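Local coordinates for outer membrane protein SusF (Bacteroides thetaiotaomicron, PDB 4FE9) that binds starch at the cell surface, through its carbohydrate-binding modules, before the polysaccharide is transported into the periplasm for degradation, at residues 323-328 with 362-367; 292-297 with 351-356; 286-291 with 427-432; 368-373 with 414-419. One frame throughout, in Å; residues are numbered along the deposited sequence.

Contact 1 (323-328 with 362-367)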
loop_
_atom_site.group_PDB
_atom_site.type_symbol
_atom_site.label_atom_id
_atom_site.label_comp_id
_atom_site.label_asym_id
_atom_site.label_seq_id
_atom_site.Cartn_x
_atom_site.Cartn_y
_atom_site.Cartn_z
ATOM N N ASP A 323 -5.546 -1.884 -8.469
ATOM C CA ASP A 323 -4.747 -0.666 -8.566
ATOM C C ASP A 323 -3.230 -0.855 -8.420
ATOM O O ASP A 323 -2.465 -0.202 -9.110
ATOM C CB ASP A 323 -5.259 0.395 -7.606
ATOM C CG ASP A 323 -6.068 1.470 -8.313
ATOM O OD1 ASP A 323 -7.287 1.235 -8.553
ATOM O OD2 ASP A 323 -5.461 2.511 -8.716
ATOM N N ALA A 324 -2.792 -1.766 -7.552
ATOM C CA ALA A 324 -1.342 -1.942 -7.348
ATOM C C ALA A 324 -0.752 -2.928 -8.367
ATOM O O ALA A 324 -0.482 -4.120 -8.046
ATOM C CB ALA A 324 -1.026 -2.368 -5.894
ATOM N N ILE A 325 -0.714 -2.495 -9.626
ATOM C CA ILE A 325 0.038 -3.197 -10.663
ATOM C C ILE A 325 1.155 -2.287 -11.188
ATOM O O ILE A 325 0.892 -1.181 -11.621
ATOM C CB ILE A 325 -0.895 -3.641 -11.832
ATOM C CG1 ILE A 325 -2.063 -4.485 -11.291
ATOM C CG2 ILE A 325 -0.104 -4.419 -12.902
ATOM C CD1 ILE A 325 -3.036 -4.989 -12.351
ATOM N N SER A 326 2.380 -2.647 -10.870
ATOM C CA SER A 326 3.566 -2.123 -11.532
ATOM C C SER A 326 3.277 -1.499 -12.912
ATOM O O SER A 326 2.614 -2.120 -13.761
ATOM C CB SER A 326 4.555 -3.257 -11.719
ATOM O OG SER A 326 5.831 -2.847 -11.371
ATOM N N GLN A 327 3.936 -0.372 -13.198
ATOM C CA GLN A 327 4.078 0.082 -14.589
ATOM C C GLN A 327 4.899 -0.922 -15.414
ATOM O O GLN A 327 4.549 -1.218 -16.562
ATOM C CB GLN A 327 4.703 1.497 -14.670
ATOM C CG GLN A 327 4.654 2.150 -16.103
ATOM C CD GLN A 327 3.230 2.165 -16.709
ATOM O OE1 GLN A 327 2.285 2.659 -16.099
ATOM N NE2 GLN A 327 3.083 1.571 -17.883
ATOM N N GLU A 328 5.944 -1.486 -14.788
ATOM C CA GLU A 328 6.711 -2.612 -15.366
ATOM C C GLU A 328 5.803 -3.704 -15.868
ATOM O O GLU A 328 5.889 -4.103 -17.017
ATOM C CB GLU A 328 7.687 -3.204 -14.340
ATOM C CG GLU A 328 8.861 -2.309 -13.995
ATOM C CD GLU A 328 8.490 -1.186 -12.973
ATOM O OE1 GLU A 328 7.274 -0.863 -12.810
ATOM O OE2 GLU A 328 9.422 -0.595 -12.380
ATOM N N VAL A 362 -2.171 -7.029 -4.808
ATOM C CA VAL A 362 -1.099 -6.726 -5.770
ATOM C C VAL A 362 -1.036 -7.857 -6.815
ATOM O O VAL A 362 -1.202 -9.027 -6.471
ATOM C CB VAL A 362 0.274 -6.596 -5.047
ATOM C CG1 VAL A 362 1.390 -6.414 -6.029
ATOM C CG2 VAL A 362 0.232 -5.448 -4.061
ATOM N N ILE A 363 -0.995 -7.491 -8.094
ATOM C CA ILE A 363 -0.756 -8.469 -9.166
ATOM C C ILE A 363 0.440 -8.016 -9.970
ATOM O O ILE A 363 0.556 -6.827 -10.253
ATOM C CB ILE A 363 -1.971 -8.577 -10.072
ATOM C CG1 ILE A 363 -3.162 -9.081 -9.283
ATOM C CG2 ILE A 363 -1.683 -9.464 -11.295
ATOM C CD1 ILE A 363 -4.514 -8.920 -9.998
ATOM N N GLU A 364 1.455 -8.887 -10.090
ATOM C CA GLU A 364 2.618 -8.623 -10.966
ATOM C C GLU A 364 2.759 -9.691 -12.050
ATOM O O GLU A 364 2.436 -10.863 -11.815
ATOM C CB GLU A 364 3.909 -8.529 -10.154
ATOM C CG GLU A 364 3.887 -7.447 -9.072
ATOM C CD GLU A 364 3.923 -6.010 -9.656
ATOM O OE1 GLU A 364 2.847 -5.358 -9.770
ATOM O OE2 GLU A 364 5.026 -5.552 -10.015
ATOM N N PHE A 365 3.061 -9.251 -13.278
ATOM C CA PHE A 365 3.570 -10.138 -14.329
ATOM C C PHE A 365 5.032 -9.924 -14.541
ATOM O O PHE A 365 5.486 -8.785 -14.654
ATOM C CB PHE A 365 2.852 -9.892 -15.627
ATOM C CG PHE A 365 1.515 -10.507 -15.687
ATOM C CD1 PHE A 365 0.583 -10.267 -14.685
ATOM C CD2 PHE A 365 1.154 -11.307 -16.766
ATOM C CE1 PHE A 365 -0.675 -10.839 -14.735
ATOM C CE2 PHE A 365 -0.100 -11.881 -16.837
ATOM C CZ PHE A 365 -1.025 -11.658 -15.812
ATOM N N GLU A 366 5.784 -11.013 -14.603
ATOM C CA GLU A 366 7.241 -10.946 -14.661
ATOM C C GLU A 366 7.799 -11.897 -15.717
ATOM O O GLU A 366 7.105 -12.740 -16.195
ATOM C CB GLU A 366 7.821 -11.292 -13.309
ATOM C CG GLU A 366 7.768 -10.124 -12.315
ATOM C CD GLU A 366 8.020 -10.564 -10.879
ATOM O OE1 GLU A 366 9.083 -11.188 -10.611
ATOM O OE2 GLU A 366 7.173 -10.245 -10.020
ATOM N N LYS A 367 9.074 -11.758 -16.052
ATOM C CA LYS A 367 9.701 -12.709 -16.966
ATOM C C LYS A 367 9.613 -14.115 -16.337
ATOM O O LYS A 367 9.901 -14.277 -15.146
ATOM C CB LYS A 367 11.168 -12.344 -17.207
ATOM C CG LYS A 367 11.391 -10.961 -17.859
ATOM C CD LYS A 367 11.054 -10.983 -19.334
ATOM C CE LYS A 367 12.299 -11.167 -20.188
ATOM N NZ LYS A 367 12.413 -12.560 -20.720
#
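S326 and E364 make the main polar link here: the backbone N of S326 donates to OE1 of E364 over 3.0 Å, with an N-H...O angle of 143°. The bond uses the syn lone pair of OE1, on the side of the other carboxylate oxygen, and a bend in the glutamate chain (chi2 -71°) carries the group from its strand up to the loop. A second, weak bond runs backbone to backbone, from I363 N to A324 O at 3.4 Å. The same carbonyl also receives a CA-H...O contact from V362 CA at 3.5 Å, so A324, the centre of an inverse gamma turn, meets the strand mainly through its oxygen.

Strand 360-366 is an outermost strand of the antiparallel sheet of carbohydrate-binding module 2, and residues 323-326 pass over it on the way into helix 327-333. S326 is the N-cap of that helix; its OG donates to OE1 of E328 at 2.8 Å, from 61° out of the carboxylate plane. An alanine in place of E364 would probably leave S326 N without this acceptor and the loop before the helix less firmly tied to the strand.

Two apolar contacts complete the set. CB of A324 touches CG2 of V362 at 3.8 Å, toward the more exposed end. Deeper in, CG1 of I325 comes within 4.3 Å of CB of I363, and L342 lies against both isoleucines. Separately, the CG2 methyl of I325 packs against a backbone oxygen, I363 O, at 3.6 Å.

Contact 2 (292-297 with 351-356)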
loop_
_atom_site.group_PDB
_atom_site.type_symbol
_atom_site.label_atom_id
_atom_site.label_comp_id
_atom_site.label_asym_id
_atom_site.label_seq_id
_atom_site.Cartn_x
_atom_site.Cartn_y
_atom_site.Cartn_z
ATOM N N LYS A 292 2.420 -14.805 3.881
ATOM C CA LYS A 292 0.966 -14.601 3.979
ATOM C C LYS A 292 0.300 -14.114 2.666
ATOM O O LYS A 292 0.554 -13.017 2.197
ATOM C CB LYS A 292 0.704 -13.578 5.109
ATOM C CG LYS A 292 -0.748 -13.308 5.435
ATOM C CD LYS A 292 -0.881 -12.134 6.447
ATOM C CE LYS A 292 -0.802 -12.625 7.885
ATOM N NZ LYS A 292 -2.116 -13.144 8.335
ATOM N N GLY A 293 -0.663 -14.874 2.181
ATOM C CA GLY A 293 -1.567 -14.370 1.145
ATOM C C GLY A 293 -0.866 -14.133 -0.206
ATOM O O GLY A 293 -1.376 -13.411 -1.049
ATOM N N THR A 294 0.295 -14.749 -0.400
ATOM C CA THR A 294 1.045 -14.551 -1.620
ATOM C C THR A 294 1.272 -15.835 -2.396
ATOM O O THR A 294 1.543 -16.905 -1.802
ATOM C CB THR A 294 2.367 -13.851 -1.358
ATOM O OG1 THR A 294 3.254 -14.734 -0.663
ATOM C CG2 THR A 294 2.140 -12.621 -0.520
ATOM N N PHE A 295 1.178 -15.734 -3.730
ATOM C CA PHE A 295 1.038 -16.905 -4.613
ATOM C C PHE A 295 1.719 -16.608 -5.928
ATOM O O PHE A 295 1.964 -15.440 -6.251
ATOM C CB PHE A 295 -0.446 -17.222 -4.889
ATOM C CG PHE A 295 -1.236 -17.475 -3.678
ATOM C CD1 PHE A 295 -1.381 -18.758 -3.190
ATOM C CD2 PHE A 295 -1.911 -16.448 -3.051
ATOM C CE1 PHE A 295 -2.101 -18.993 -2.023
ATOM C CE2 PHE A 295 -2.663 -16.676 -1.903
ATOM C CZ PHE A 295 -2.740 -17.944 -1.378
ATOM N N TRP A 296 2.040 -17.651 -6.675
ATOM C CA TRP A 296 2.651 -17.506 -7.982
ATOM C C TRP A 296 2.304 -18.679 -8.904
ATOM O O TRP A 296 1.765 -19.721 -8.460
ATOM C CB TRP A 296 4.171 -17.317 -7.876
ATOM C CG TRP A 296 4.927 -18.574 -7.396
ATOM C CD1 TRP A 296 5.042 -19.024 -6.101
ATOM C CD2 TRP A 296 5.492 -19.602 -8.226
ATOM N NE1 TRP A 296 5.643 -20.276 -6.077
ATOM C CE2 TRP A 296 5.979 -20.621 -7.363
ATOM C CE3 TRP A 296 5.556 -19.803 -9.611
ATOM C CZ2 TRP A 296 6.619 -21.739 -7.838
ATOM C CZ3 TRP A 296 6.251 -20.890 -10.087
ATOM C CH2 TRP A 296 6.786 -21.844 -9.210
ATOM N N GLY A 297 2.442 -18.445 -10.209
ATOM C CA GLY A 297 2.312 -19.509 -11.172
ATOM C C GLY A 297 3.013 -19.133 -12.446
ATOM O O GLY A 297 3.263 -17.951 -12.700
ATOM N N LEU A 351 5.590 -15.424 -15.424
ATOM C CA LEU A 351 5.467 -15.618 -13.972
ATOM C C LEU A 351 4.473 -14.621 -13.389
ATOM O O LEU A 351 4.722 -13.399 -13.396
ATOM C CB LEU A 351 6.833 -15.460 -13.273
ATOM C CG LEU A 351 6.818 -15.749 -11.739
ATOM C CD1 LEU A 351 8.115 -16.365 -11.244
ATOM C CD2 LEU A 351 6.499 -14.542 -10.946
ATOM N N VAL A 352 3.303 -15.125 -13.000
ATOM C CA VAL A 352 2.305 -14.318 -12.359
ATOM C C VAL A 352 2.491 -14.352 -10.831
ATOM O O VAL A 352 2.591 -15.435 -10.228
ATOM C CB VAL A 352 0.923 -14.828 -12.701
ATOM C CG1 VAL A 352 -0.122 -14.042 -11.964
ATOM C CG2 VAL A 352 0.680 -14.727 -14.237
ATOM N N TYR A 353 2.582 -13.177 -10.219
ATOM C CA TYR A 353 2.723 -13.054 -8.771
ATOM C C TYR A 353 1.558 -12.253 -8.184
ATOM O O TYR A 353 1.240 -11.171 -8.687
ATOM C CB TYR A 353 4.045 -12.374 -8.461
ATOM C CG TYR A 353 4.228 -11.958 -7.026
ATOM C CD1 TYR A 353 3.761 -10.734 -6.574
ATOM C CD2 TYR A 353 4.965 -12.741 -6.148
ATOM C CE1 TYR A 353 4.004 -10.303 -5.270
ATOM C CE2 TYR A 353 5.221 -12.325 -4.862
ATOM C CZ TYR A 353 4.717 -11.112 -4.420
ATOM O OH TYR A 353 4.941 -10.713 -3.122
ATOM N N VAL A 354 0.847 -12.837 -7.201
ATOM C CA VAL A 354 -0.372 -12.237 -6.642
ATOM C C VAL A 354 -0.292 -12.200 -5.081
ATOM O O VAL A 354 0.154 -13.171 -4.431
ATOM C CB VAL A 354 -1.646 -13.003 -7.045
ATOM C CG1 VAL A 354 -2.903 -12.298 -6.476
ATOM C CG2 VAL A 354 -1.766 -13.158 -8.559
ATOM N N SER A 355 -0.642 -11.068 -4.501
ATOM C CA SER A 355 -0.631 -10.927 -3.049
ATOM C C SER A 355 -1.956 -10.329 -2.577
ATOM O O SER A 355 -2.476 -9.396 -3.192
ATOM C CB SER A 355 0.539 -10.042 -2.626
ATOM O OG SER A 355 0.658 -9.984 -1.224
ATOM N N VAL A 356 -2.553 -10.928 -1.556
ATOM C CA VAL A 356 -3.873 -10.499 -1.057
ATOM C C VAL A 356 -3.823 -10.522 0.470
ATOM O O VAL A 356 -3.601 -11.585 1.082
ATOM C CB VAL A 356 -4.989 -11.475 -1.523
ATOM C CG1 VAL A 356 -6.370 -11.071 -0.957
ATOM C CG2 VAL A 356 -5.029 -11.557 -3.037
#
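L351 opens the pairing by bringing its CA within 3.5 Å of G297 O. Strands 294-297 and 351-356 are antiparallel neighbours in the eight-stranded sheet of carbohydrate-binding module 2; their axes approach to 4.7 Å, with directions 164° apart. V352 forms a hydrogen-bonded pair with G297: V352 N donates to G297 O over 2.8 Å, and G297 N returns a bond to V352 O at 3.0 Å. That oxygen is also met by W296 CA at 3.1 Å. Y353 sits opposite W296 in a non-hydrogen-bonded pair. Both side chains leave the sheet on the same face, but the indole leads away from the tyrosine, toward T429 and V416. With its CG anti to the backbone N (chi1 170°), Y353 sets CD2 4.0 Å from F295 O. V354 pairs with F295 through two bonds, the one from V354 N to F295 O being nearly straight at 173°. Their side chains share the other face with V352, where L285 touches both. S355, opposite T294, sends its CA toward G293 O. V356 closes the series beside G293, whose phi is positive and where a CB would collide with V356 O; here V356 N donates to G293 O at 2.8 Å.

Contact 3 (286-291 with 427-432)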
loop_
_atom_site.group_PDB
_atom_site.type_symbol
_atom_site.label_atom_id
_atom_site.label_comp_id
_atom_site.label_asym_id
_atom_site.label_seq_id
_atom_site.Cartn_x
_atom_site.Cartn_y
_atom_site.Cartn_z
ATOM N N VAL A 286 0.527 -21.248 -6.665
ATOM C CA VAL A 286 1.359 -21.902 -5.676
ATOM C C VAL A 286 1.641 -20.919 -4.527
ATOM O O VAL A 286 2.098 -19.788 -4.778
ATOM C CB VAL A 286 2.683 -22.335 -6.313
ATOM C CG1 VAL A 286 3.575 -23.118 -5.280
ATOM C CG2 VAL A 286 2.416 -23.174 -7.598
ATOM N N PRO A 287 1.325 -21.312 -3.270
ATOM C CA PRO A 287 1.658 -20.362 -2.182
ATOM C C PRO A 287 3.178 -20.117 -2.070
ATOM O O PRO A 287 3.956 -21.045 -2.179
ATOM C CB PRO A 287 1.089 -21.046 -0.896
ATOM C CG PRO A 287 0.985 -22.511 -1.237
ATOM C CD PRO A 287 0.982 -22.662 -2.779
ATOM N N VAL A 288 3.578 -18.867 -1.880
ATOM C CA VAL A 288 4.946 -18.561 -1.510
ATOM C C VAL A 288 5.207 -18.974 -0.042
ATOM O O VAL A 288 4.414 -18.660 0.839
ATOM C CB VAL A 288 5.248 -17.031 -1.679
ATOM C CG1 VAL A 288 6.663 -16.715 -1.223
ATOM C CG2 VAL A 288 5.040 -16.606 -3.132
ATOM N N ASN A 289 6.325 -19.667 0.200
ATOM C CA ASN A 289 6.586 -20.314 1.494
ATOM C C ASN A 289 6.614 -19.303 2.634
ATOM O O ASN A 289 7.291 -18.280 2.540
ATOM C CB ASN A 289 7.912 -21.076 1.449
ATOM C CG ASN A 289 8.161 -21.909 2.719
ATOM O OD1 ASN A 289 8.433 -21.367 3.773
ATOM N ND2 ASN A 289 8.163 -23.217 2.576
ATOM N N GLY A 290 5.779 -19.552 3.654
ATOM C CA GLY A 290 5.780 -18.772 4.886
ATOM C C GLY A 290 5.368 -17.341 4.655
ATOM O O GLY A 290 5.766 -16.459 5.404
ATOM N N THR A 291 4.733 -17.068 3.511
ATOM C CA THR A 291 4.509 -15.684 3.127
ATOM C C THR A 291 3.042 -15.424 2.883
ATOM O O THR A 291 2.495 -15.779 1.834
ATOM C CB THR A 291 5.370 -15.244 1.895
ATOM O OG1 THR A 291 6.763 -15.547 2.131
ATOM C CG2 THR A 291 5.212 -13.760 1.647
ATOM N N TRP A 427 14.387 -20.286 -2.247
ATOM C CA TRP A 427 13.790 -21.605 -1.915
ATOM C C TRP A 427 12.309 -21.454 -1.498
ATOM O O TRP A 427 11.625 -22.435 -1.286
ATOM C CB TRP A 427 14.559 -22.254 -0.788
ATOM C CG TRP A 427 14.780 -21.329 0.349
ATOM C CD1 TRP A 427 15.853 -20.503 0.532
ATOM C CD2 TRP A 427 13.901 -21.089 1.438
ATOM N NE1 TRP A 427 15.672 -19.738 1.648
ATOM C CE2 TRP A 427 14.471 -20.055 2.214
ATOM C CE3 TRP A 427 12.641 -21.604 1.808
ATOM C CZ2 TRP A 427 13.896 -19.604 3.415
ATOM C CZ3 TRP A 427 12.037 -21.112 2.990
ATOM C CH2 TRP A 427 12.656 -20.104 3.755
ATOM N N LYS A 428 11.866 -20.222 -1.277
ATOM C CA LYS A 428 10.441 -19.985 -0.994
ATOM C C LYS A 428 9.527 -20.291 -2.180
ATOM O O LYS A 428 8.309 -20.365 -2.033
ATOM C CB LYS A 428 10.229 -18.572 -0.475
ATOM C CG LYS A 428 10.776 -18.409 0.976
ATOM C CD LYS A 428 10.726 -16.954 1.472
ATOM C CE LYS A 428 11.224 -16.887 2.894
ATOM N NZ LYS A 428 10.760 -15.702 3.576
ATOM N N THR A 429 10.117 -20.370 -3.365
ATOM C CA THR A 429 9.374 -20.669 -4.569
ATOM C C THR A 429 10.139 -21.695 -5.383
ATOM O O THR A 429 10.622 -21.420 -6.494
ATOM C CB THR A 429 9.088 -19.361 -5.440
ATOM O OG1 THR A 429 10.323 -18.714 -5.765
ATOM C CG2 THR A 429 8.197 -18.361 -4.653
ATOM N N GLU A 430 10.317 -22.870 -4.806
ATOM C CA GLU A 430 11.069 -23.900 -5.487
ATOM C C GLU A 430 10.219 -25.117 -5.701
ATOM O O GLU A 430 9.073 -25.211 -5.191
ATOM C CB GLU A 430 12.383 -24.238 -4.745
ATOM C CG GLU A 430 12.181 -25.066 -3.421
ATOM C CD GLU A 430 13.438 -25.798 -2.973
ATOM O OE1 GLU A 430 14.211 -26.301 -3.860
ATOM O OE2 GLU A 430 13.592 -25.987 -1.732
ATOM N N PHE A 431 10.689 -25.979 -6.589
ATOM C CA PHE A 431 9.964 -27.179 -6.912
ATOM C C PHE A 431 10.902 -28.206 -7.552
ATOM O O PHE A 431 12.117 -27.982 -7.687
ATOM C CB PHE A 431 8.812 -26.841 -7.879
ATOM C CG PHE A 431 9.269 -26.145 -9.110
ATOM C CD1 PHE A 431 9.648 -26.872 -10.228
ATOM C CD2 PHE A 431 9.437 -24.768 -9.119
ATOM C CE1 PHE A 431 10.099 -26.233 -11.371
ATOM C CE2 PHE A 431 9.867 -24.120 -10.263
ATOM C CZ PHE A 431 10.239 -24.860 -11.378
ATOM N N ILE A 432 10.352 -29.357 -7.829
ATOM C CA ILE A 432 11.122 -30.483 -8.365
ATOM C C ILE A 432 10.135 -31.412 -9.132
ATOM O O ILE A 432 8.939 -31.104 -9.239
ATOM C CB ILE A 432 11.875 -31.229 -7.211
ATOM C CG1 ILE A 432 13.054 -32.065 -7.746
ATOM C CG2 ILE A 432 10.894 -32.081 -6.377
ATOM C CD1 ILE A 432 14.104 -31.258 -8.456
HETATM O O HOH W 1 6.274 -21.500 -3.476
#
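N289 and K428 join two domains: the type II beta turn V288-T291 of carbohydrate-binding module 2 meets a 3-10 segment, W427-K428, of module 3. The firm part is centred on one backbone bond, from N289 N to K428 O at 3.1 Å. Its N-H...O angle of 167° is close to straight, and the donor lies in the carbonyl plane, on a lone pair. CG2 of V288 lies 3.9 Å from CG2 of T429, the two side chains running side by side and pointing the same way, and CB of N289 rests at the same separation from CB of K428. The extended K428 chain runs on with CG and CD each 3.8 Å from N289 O, and CG sits over one face of the W427 ring, toward the rim. An alanine at K428 would probably take that cover from the rim of the indole and open a gap beside the turn, though the backbone bond could persist. T429 OG1 is occupied by V416 O.

The amide of N289, set with CG anti to the backbone N (chi1 -173°), brings OD1 to the edge of the W427 ring, 3.7 Å from CZ3, with amide and ring planes 70° apart. Its ND2 bonds to G442 O.

The opposite character appears where water and the lysine end take over. A water donates to both P287 O and K428 O, at 2.7 Å each, giving K428 O a second bond. NZ has a long, weak ion pair with D425, and T291 OG1 donates to N289 O, 2.8 Å away and from above its carbonyl plane.

Contact 4 (368-373 with 414-419)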
loop_
_atom_site.group_PDB
_atom_site.type_symbol
_atom_site.label_atom_id
_atom_site.label_comp_id
_atom_site.label_asym_id
_atom_site.label_seq_id
_atom_site.Cartn_x
_atom_site.Cartn_y
_atom_site.Cartn_z
ATOM N N PRO A 368 9.210 -15.129 -17.138
ATOM C CA PRO A 368 9.153 -16.526 -16.656
ATOM C C PRO A 368 10.532 -17.137 -16.539
ATOM O O PRO A 368 10.865 -18.014 -17.315
ATOM C CB PRO A 368 8.384 -17.229 -17.756
ATOM C CG PRO A 368 8.809 -16.513 -18.995
ATOM C CD PRO A 368 8.952 -15.042 -18.584
ATOM N N ASN A 369 11.370 -16.576 -15.666
ATOM C CA ASN A 369 12.743 -17.051 -15.481
ATOM C C ASN A 369 12.802 -18.216 -14.497
ATOM O O ASN A 369 12.567 -18.033 -13.287
ATOM C CB ASN A 369 13.621 -15.937 -14.952
ATOM C CG ASN A 369 13.866 -14.862 -15.976
ATOM O OD1 ASN A 369 13.532 -15.032 -17.141
ATOM N ND2 ASN A 369 14.241 -13.692 -15.512
ATOM N N VAL A 370 13.031 -19.415 -15.020
ATOM C CA VAL A 370 13.188 -20.606 -14.179
ATOM C C VAL A 370 14.662 -20.938 -14.113
ATOM O O VAL A 370 15.388 -20.790 -15.110
ATOM C CB VAL A 370 12.425 -21.788 -14.762
ATOM C CG1 VAL A 370 12.621 -23.067 -13.896
ATOM C CG2 VAL A 370 11.004 -21.469 -14.882
ATOM N N TYR A 371 15.138 -21.297 -12.928
ATOM C CA TYR A 371 16.570 -21.443 -12.709
ATOM C C TYR A 371 16.949 -22.822 -12.180
ATOM O O TYR A 371 16.363 -23.315 -11.202
ATOM C CB TYR A 371 17.074 -20.396 -11.757
ATOM C CG TYR A 371 17.032 -18.971 -12.290
ATOM C CD1 TYR A 371 18.133 -18.426 -12.951
ATOM C CD2 TYR A 371 15.971 -18.112 -11.949
ATOM C CE1 TYR A 371 18.167 -17.084 -13.297
ATOM C CE2 TYR A 371 15.984 -16.785 -12.312
ATOM C CZ TYR A 371 17.087 -16.272 -12.987
ATOM O OH TYR A 371 17.100 -14.953 -13.362
ATOM N N LEU A 372 18.032 -23.367 -12.733
ATOM C CA LEU A 372 18.736 -24.478 -12.126
ATOM C C LEU A 372 19.556 -24.010 -10.943
ATOM O O LEU A 372 20.249 -22.982 -11.006
ATOM C CB LEU A 372 19.623 -25.169 -13.154
ATOM C CG LEU A 372 20.079 -26.586 -12.803
ATOM C CD1 LEU A 372 18.872 -27.570 -12.821
ATOM C CD2 LEU A 372 21.184 -27.047 -13.789
ATOM N N MET A 373 19.462 -24.742 -9.839
ATOM C CA MET A 373 20.192 -24.382 -8.630
ATOM C C MET A 373 20.962 -25.583 -8.109
ATOM O O MET A 373 20.537 -26.720 -8.275
ATOM C CB MET A 373 19.224 -23.895 -7.540
ATOM C CG MET A 373 18.338 -22.757 -7.992
ATOM S SD MET A 373 19.247 -21.218 -7.926
ATOM C CE MET A 373 19.713 -21.107 -6.186
ATOM N N ILE A 414 15.416 -26.683 -8.471
ATOM C CA ILE A 414 14.859 -25.751 -9.471
ATOM C C ILE A 414 14.047 -24.674 -8.723
ATOM O O ILE A 414 13.347 -24.982 -7.723
ATOM C CB ILE A 414 13.899 -26.476 -10.441
ATOM C CG1 ILE A 414 14.430 -27.881 -10.783
ATOM C CG2 ILE A 414 13.672 -25.630 -11.730
ATOM C CD1 ILE A 414 13.370 -28.790 -11.393
ATOM N N CYS A 415 14.119 -23.426 -9.201
ATOM C CA CYS A 415 13.257 -22.376 -8.672
ATOM C C CYS A 415 12.846 -21.303 -9.703
ATOM O O CYS A 415 13.348 -21.279 -10.848
ATOM C CB CYS A 415 13.892 -21.712 -7.449
ATOM S SG CYS A 415 15.295 -20.632 -7.858
ATOM N N VAL A 416 11.855 -20.502 -9.318
ATOM C CA VAL A 416 11.747 -19.112 -9.768
ATOM C C VAL A 416 12.150 -18.195 -8.623
ATOM O O VAL A 416 12.477 -18.669 -7.536
ATOM C CB VAL A 416 10.309 -18.782 -10.187
ATOM C CG1 VAL A 416 9.871 -19.684 -11.352
ATOM C CG2 VAL A 416 9.368 -18.961 -9.001
ATOM N N ASN A 417 12.227 -16.895 -8.892
ATOM C CA ASN A 417 12.455 -15.908 -7.848
ATOM C C ASN A 417 11.782 -14.578 -8.228
ATOM O O ASN A 417 12.365 -13.775 -8.916
ATOM C CB ASN A 417 13.965 -15.680 -7.648
ATOM C CG ASN A 417 14.276 -14.631 -6.546
ATOM O OD1 ASN A 417 15.000 -13.645 -6.784
ATOM N ND2 ASN A 417 13.785 -14.891 -5.309
ATOM N N PRO A 418 10.560 -14.338 -7.731
ATOM C CA PRO A 418 9.878 -13.050 -8.006
ATOM C C PRO A 418 10.637 -11.819 -7.487
ATOM O O PRO A 418 11.440 -11.914 -6.556
ATOM C CB PRO A 418 8.527 -13.199 -7.284
ATOM C CG PRO A 418 8.400 -14.731 -7.010
ATOM C CD PRO A 418 9.799 -15.185 -6.797
ATOM N N LYS A 419 10.378 -10.667 -8.104
ATOM C CA LYS A 419 10.976 -9.401 -7.657
ATOM C C LYS A 419 10.842 -9.240 -6.176
ATOM O O LYS A 419 11.763 -8.765 -5.518
ATOM C CB LYS A 419 10.305 -8.193 -8.356
ATOM C CG LYS A 419 11.006 -7.743 -9.634
ATOM C CD LYS A 419 11.740 -8.926 -10.313
ATOM C CE LYS A 419 12.507 -8.490 -11.591
ATOM N NZ LYS A 419 13.091 -9.682 -12.311
HETATM O O HOH W 2 12.113 -16.075 -11.588
#
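V370 and I414 cross obliquely, CG1 of the valine reaching CG2 of the isoleucine at 3.5 Å. Each of these methyls is set anti to its own backbone N, which brings the two together. CG2 of V370 turns instead to CG1 of V416 at 4.1 Å, so the two branches of one valine reach I414 and V416, the residues flanking C415 in sequence. This side looks toward carbohydrate-binding module 2, where I298 lies against V370 and V416, and W296 against V416.

The other face carries sulfur. C415 holds SG between its backbone N and carbonyl carbon (chi1 73°), directed at M373: CG of the methionine lies 3.7 Å from SG, and SD follows at 4.0 Å. The methionine chain, bent at chi2 and chi3, folds beside the cysteine. CB of Y371 stands on the same face, while its ring presents an edge to C415 O.

Between the faces runs the backbone pairing of strands 371-374 and 410-415 in the antiparallel sheet of module 3. Y371 and C415 form a hydrogen-bonded pair: Y371 N gives a 2.7 Å bond to C415 O, at 164°, and C415 N returns one to Y371 O at 3.0 Å. L372 also hydrogen-bonds through its backbone to D389, a ligand of the sodium ion.

Beyond Y371 and C415 the direct pairing gives way to a water that donates to N369 O at 2.6 Å and accepts from N417 N. The chemistry implies a pairing held by two backbone bonds and packed on both faces by apolar and sulfur contacts, with water satisfying backbone polar groups where it ends.

Contacts 1 and 2 lie within carbohydrate-binding module 2, their centres 11 Å apart, and share its eight-stranded sheet: strands 294-301, 348-357 and 360-366 are successive neighbours, and the two contacts' segments alternate along the chain. Contact 3, its centre about 10 Å from that of contact 2, continues the same sheet through strand 283-287 and brings it against module 3. Contact 4 follows contacts 1 and 2, lies between the two segments of contact 3, and joins it through neighbouring strands 410-415 and 430-434. Contacts 1 and 4, their centres about 18 Å apart, still meet where E366 OE1 takes the backbone N of K419. The modules thus join at several points, consistent with a fixed relative placement.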